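Local coordinates for protein 4-oxalocrotonate tautomerase (PDB 2X4K) that belongs to the tautomerase enzymes of the MIF clan and assembles as a hexamer of small beta-alpha-beta subunits, at residues 7-12 / 44-49. Sequence-based numbering, arbitrary orientation.
Sequences NVKLLE and VIEEMK
Strands 7-11 and 44-48 run parallel, their axes 4.5 Å apart at closest approach and inclined at 27°, and V8 N donates to V44 O at 2.8 Å to start a run of five backbone hydrogen bonds. V8 O then accepts from E46 N, L10 bonds E46 O and M48 N in the same alternating way, and E12 N closes the run on M48 O, reaching it from above the carbonyl plane.

K9 and E46 project from one face side by side, and K9 NZ forms a salt bridge with E46 OE1 (3.0 Å) on the syn side of the carboxylate, 27° out of its plane. A bend at the last torsion of K9 (chi4 -76°) turns the ammonium toward this oxygen. The other oxygen, OE2, binds zinc together with E46 of the third and fourth subunits, while a phosphate ion lies beside K9. Further along, the M48 methyl CE reaches back over the backbone of strand 7-11, 3.7 Å from L10 N.

On the face of V8, I45 and L10, branch CD2 of L10 meets CG2 of I45, in its modelled conformer, at 3.5 Å, and I45 continues onto helix 16-34, the crossover between these parallel strands. At the strand ends, K49 CG packs on the E12 carboxylate, 3.5 Å from OE1, without the charged ends meeting. E47, as modelled, hydrogen-bonds H52 NE2 of the third subunit through OE1 and G13 N through OE2.

On the K9 face, K9 and the shared zinc probably offset part of the negative charge of glutamates gathered from three subunits.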
ATOM      1  N   ASN A   7       3.049   7.050  -3.103  1.00  7.25           N
ATOM      2  CA  ASN A   7       3.290   5.851  -3.872  1.00  7.65           C
ATOM      3  C   ASN A   7       2.625   6.032  -5.229  1.00  7.50           C
ATOM      4  O   ASN A   7       1.445   6.378  -5.299  1.00  9.14           O
ATOM      5  CB  ASN A   7       2.699   4.649  -3.147  1.00  8.41           C
ATOM      6  CG  ASN A   7       3.169   3.342  -3.718  1.00  9.93           C
ATOM      7  OD1 ASN A   7       2.481   2.725  -4.529  1.00 14.36           O
ATOM      8  ND2 ASN A   7       4.357   2.910  -3.303  1.00 11.81           N
ATOM      9  N   VAL A   8       3.386   5.845  -6.301  1.00  7.59           N
ATOM     10  CA  VAL A   8       2.846   5.971  -7.643  1.00  8.29           C
ATOM     11  C   VAL A   8       2.968   4.626  -8.346  1.00  8.24           C
ATOM     12  O   VAL A   8       4.072   4.157  -8.604  1.00  9.35           O
ATOM     13  CB  VAL A   8       3.600   7.019  -8.488  1.00  8.98           C
ATOM     14  CG1 VAL A   8       2.933   7.152  -9.858  1.00 10.31           C
ATOM     15  CG2 VAL A   8       3.663   8.359  -7.777  1.00 10.22           C
ATOM     16  N   LYS A   9       1.835   4.007  -8.652  1.00  8.27           N
ATOM     17  CA  LYS A   9       1.797   2.795  -9.458  1.00  8.56           C
ATOM     18  C   LYS A   9       1.490   3.196 -10.882  1.00  9.09           C
ATOM     19  O   LYS A   9       0.524   3.911 -11.119  1.00  9.89           O
ATOM     20  CB  LYS A   9       0.708   1.843  -8.961  1.00  9.15           C
ATOM     21  CG  LYS A   9       0.954   1.246  -7.583  1.00 10.35           C
ATOM     22  CD  LYS A   9      -0.308   0.529  -7.085  1.00 12.19           C
ATOM     23  CE  LYS A   9      -0.179   0.007  -5.667  1.00 14.28           C
ATOM     24  NZ  LYS A   9       0.653  -1.223  -5.605  1.00 16.05           N
ATOM     25  N   LEU A  10       2.298   2.746 -11.834  1.00  8.83           N
ATOM     26  CA  LEU A  10       2.013   3.059 -13.227  1.00  9.92           C
ATOM     27  C   LEU A  10       2.644   2.026 -14.143  1.00  9.57           C
ATOM     28  O   LEU A  10       3.460   1.218 -13.729  1.00  9.65           O
ATOM     29  CB  LEU A  10       2.449   4.488 -13.587  1.00 10.42           C
ATOM     30  CG  LEU A  10       3.910   4.754 -13.941  1.00 12.21           C
ATOM     31  CD1 LEU A  10       4.078   6.209 -14.357  1.00 14.45           C
ATOM     32  CD2 LEU A  10       4.817   4.414 -12.764  1.00 12.85           C
ATOM     33  N   LEU A  11       2.232   2.061 -15.398  1.00 10.66           N
ATOM     34  CA  LEU A  11       2.708   1.126 -16.402  1.00 11.09           C
ATOM     35  C   LEU A  11       4.223   1.172 -16.529  1.00 11.14           C
ATOM     36  O   LEU A  11       4.811   2.251 -16.583  1.00 11.97           O
ATOM     37  CB  LEU A  11       2.086   1.482 -17.747  1.00 12.30           C
ATOM     38  CG  LEU A  11       2.490   0.657 -18.964  1.00 13.50           C
ATOM     39  CD1 LEU A  11       2.107  -0.795 -18.785  1.00 14.03           C
ATOM     40  CD2 LEU A  11       1.846   1.234 -20.206  1.00 15.33           C
ATOM     41  N   GLU A  12       4.842   0.001 -16.611  1.00 11.29           N
ATOM     42  CA  GLU A  12       6.285  -0.097 -16.778  1.00 13.00           C
ATOM     43  C   GLU A  12       6.767   0.497 -18.096  1.00 13.77           C
ATOM     44  O   GLU A  12       5.987   0.721 -19.021  1.00 14.21           O
ATOM     45  CB  GLU A  12       6.714  -1.556 -16.713  1.00 13.91           C
ATOM     46  CG  GLU A  12       6.209  -2.364 -17.890  1.00 15.90           C
ATOM     47  CD  GLU A  12       6.588  -3.818 -17.817  1.00 18.91           C
ATOM     48  OE1 GLU A  12       7.405  -4.183 -16.945  1.00 22.05           O
ATOM     49  OE2 GLU A  12       6.062  -4.594 -18.639  1.00 20.91           O
ATOM     50  N   VAL A  44       7.758   7.012  -3.883  1.00  7.84           N
ATOM     51  CA  VAL A  44       8.124   5.701  -4.379  1.00  8.56           C
ATOM     52  C   VAL A  44       7.327   5.419  -5.640  1.00  8.20           C
ATOM     53  O   VAL A  44       6.122   5.655  -5.670  1.00  9.01           O
ATOM     54  CB  VAL A  44       7.827   4.609  -3.338  1.00  9.23           C
ATOM     55  CG1 VAL A  44       8.068   3.215  -3.917  1.00 11.60           C
ATOM     56  CG2 VAL A  44       8.654   4.843  -2.071  1.00 10.85           C
ATOM     57  N   ILE A  45       8.020   4.922  -6.661  1.00  8.77           N
ATOM     58  CA  ILE A  45       7.397   4.538  -7.914  0.50  9.26           C
ATOM     59  C   ILE A  45       7.417   3.018  -8.030  1.00  9.39           C
ATOM     60  O   ILE A  45       8.460   2.385  -7.845  1.00 10.69           O
ATOM     61  CB  ILE A  45       8.131   5.151  -9.119  0.50  9.99           C
ATOM     62  CG1 ILE A  45       8.253   6.669  -8.972  0.50 10.94           C
ATOM     63  CG2 ILE A  45       7.386   4.831 -10.406  0.50 11.43           C
ATOM     64  CD1 ILE A  45       9.259   7.273  -9.917  0.50 11.70           C
ATOM     65  N   GLU A  46       6.255   2.438  -8.318  1.00  9.07           N
ATOM     66  CA  GLU A  46       6.123   1.012  -8.569  1.00  9.87           C
ATOM     67  C   GLU A  46       5.623   0.834  -9.981  1.00  9.87           C
ATOM     68  O   GLU A  46       4.503   1.225 -10.292  1.00 10.94           O
ATOM     69  CB  GLU A  46       5.121   0.380  -7.613  1.00 10.46           C
ATOM     70  CG  GLU A  46       5.514   0.453  -6.163  1.00 11.49           C
ATOM     71  CD  GLU A  46       4.602  -0.380  -5.302  1.00 11.49           C
ATOM     72  OE1 GLU A  46       3.384  -0.102  -5.281  1.00 13.62           O
ATOM     73  OE2 GLU A  46       5.097  -1.343  -4.676  1.00 12.30           O
ATOM     74  N   GLU A  47       6.448   0.240 -10.834  1.00 10.30           N
ATOM     75  CA  GLU A  47       6.058  -0.009 -12.210  0.50 10.85           C
ATOM     76  C   GLU A  47       5.312  -1.340 -12.300  1.00 11.34           C
ATOM     77  O   GLU A  47       5.647  -2.304 -11.604  1.00 12.99           O
ATOM     78  CB  GLU A  47       7.281   0.036 -13.129  0.50 11.44           C
ATOM     79  CG  GLU A  47       7.871   1.441 -13.253  0.50 11.97           C
ATOM     80  CD  GLU A  47       9.024   1.533 -14.243  0.50 13.18           C
ATOM     81  OE1 GLU A  47      10.182   1.549 -13.792  0.50 15.03           O
ATOM     82  OE2 GLU A  47       8.785   1.597 -15.466  0.50 11.68           O
ATOM     83  N   MET A  48       4.288  -1.373 -13.147  1.00 11.22           N
ATOM     84  CA  MET A  48       3.431  -2.544 -13.300  1.00 12.10           C
ATOM     85  C   MET A  48       3.447  -3.044 -14.729  1.00 12.19           C
ATOM     86  O   MET A  48       3.371  -2.260 -15.674  1.00 12.16           O
ATOM     87  CB  MET A  48       1.976  -2.194 -12.967  1.00 12.16           C
ATOM     88  CG  MET A  48       1.735  -1.471 -11.661  1.00 13.80           C
ATOM     89  SD  MET A  48      -0.027  -1.204 -11.413  1.00 16.04           S
ATOM     90  CE  MET A  48      -0.374   0.208 -12.457  1.00 15.50           C
ATOM     91  N   LYS A  49       3.491  -4.360 -14.886  1.00 12.83           N
ATOM     92  CA  LYS A  49       3.287  -4.970 -16.195  1.00 13.83           C
ATOM     93  C   LYS A  49       1.803  -4.881 -16.557  1.00 13.30           C
ATOM     94  O   LYS A  49       0.944  -4.983 -15.675  1.00 11.61           O
ATOM     95  CB  LYS A  49       3.718  -6.435 -16.182  1.00 15.07           C
ATOM     96  CG  LYS A  49       5.178  -6.643 -15.832  1.00 18.03           C
ATOM     97  CD  LYS A  49       5.551  -8.111 -15.815  1.00 21.60           C
ATOM     98  CE  LYS A  49       7.032  -8.299 -15.532  1.00 24.28           C
ATOM     99  NZ  LYS A  49       7.422  -9.735 -15.486  1.00 26.41           N
TER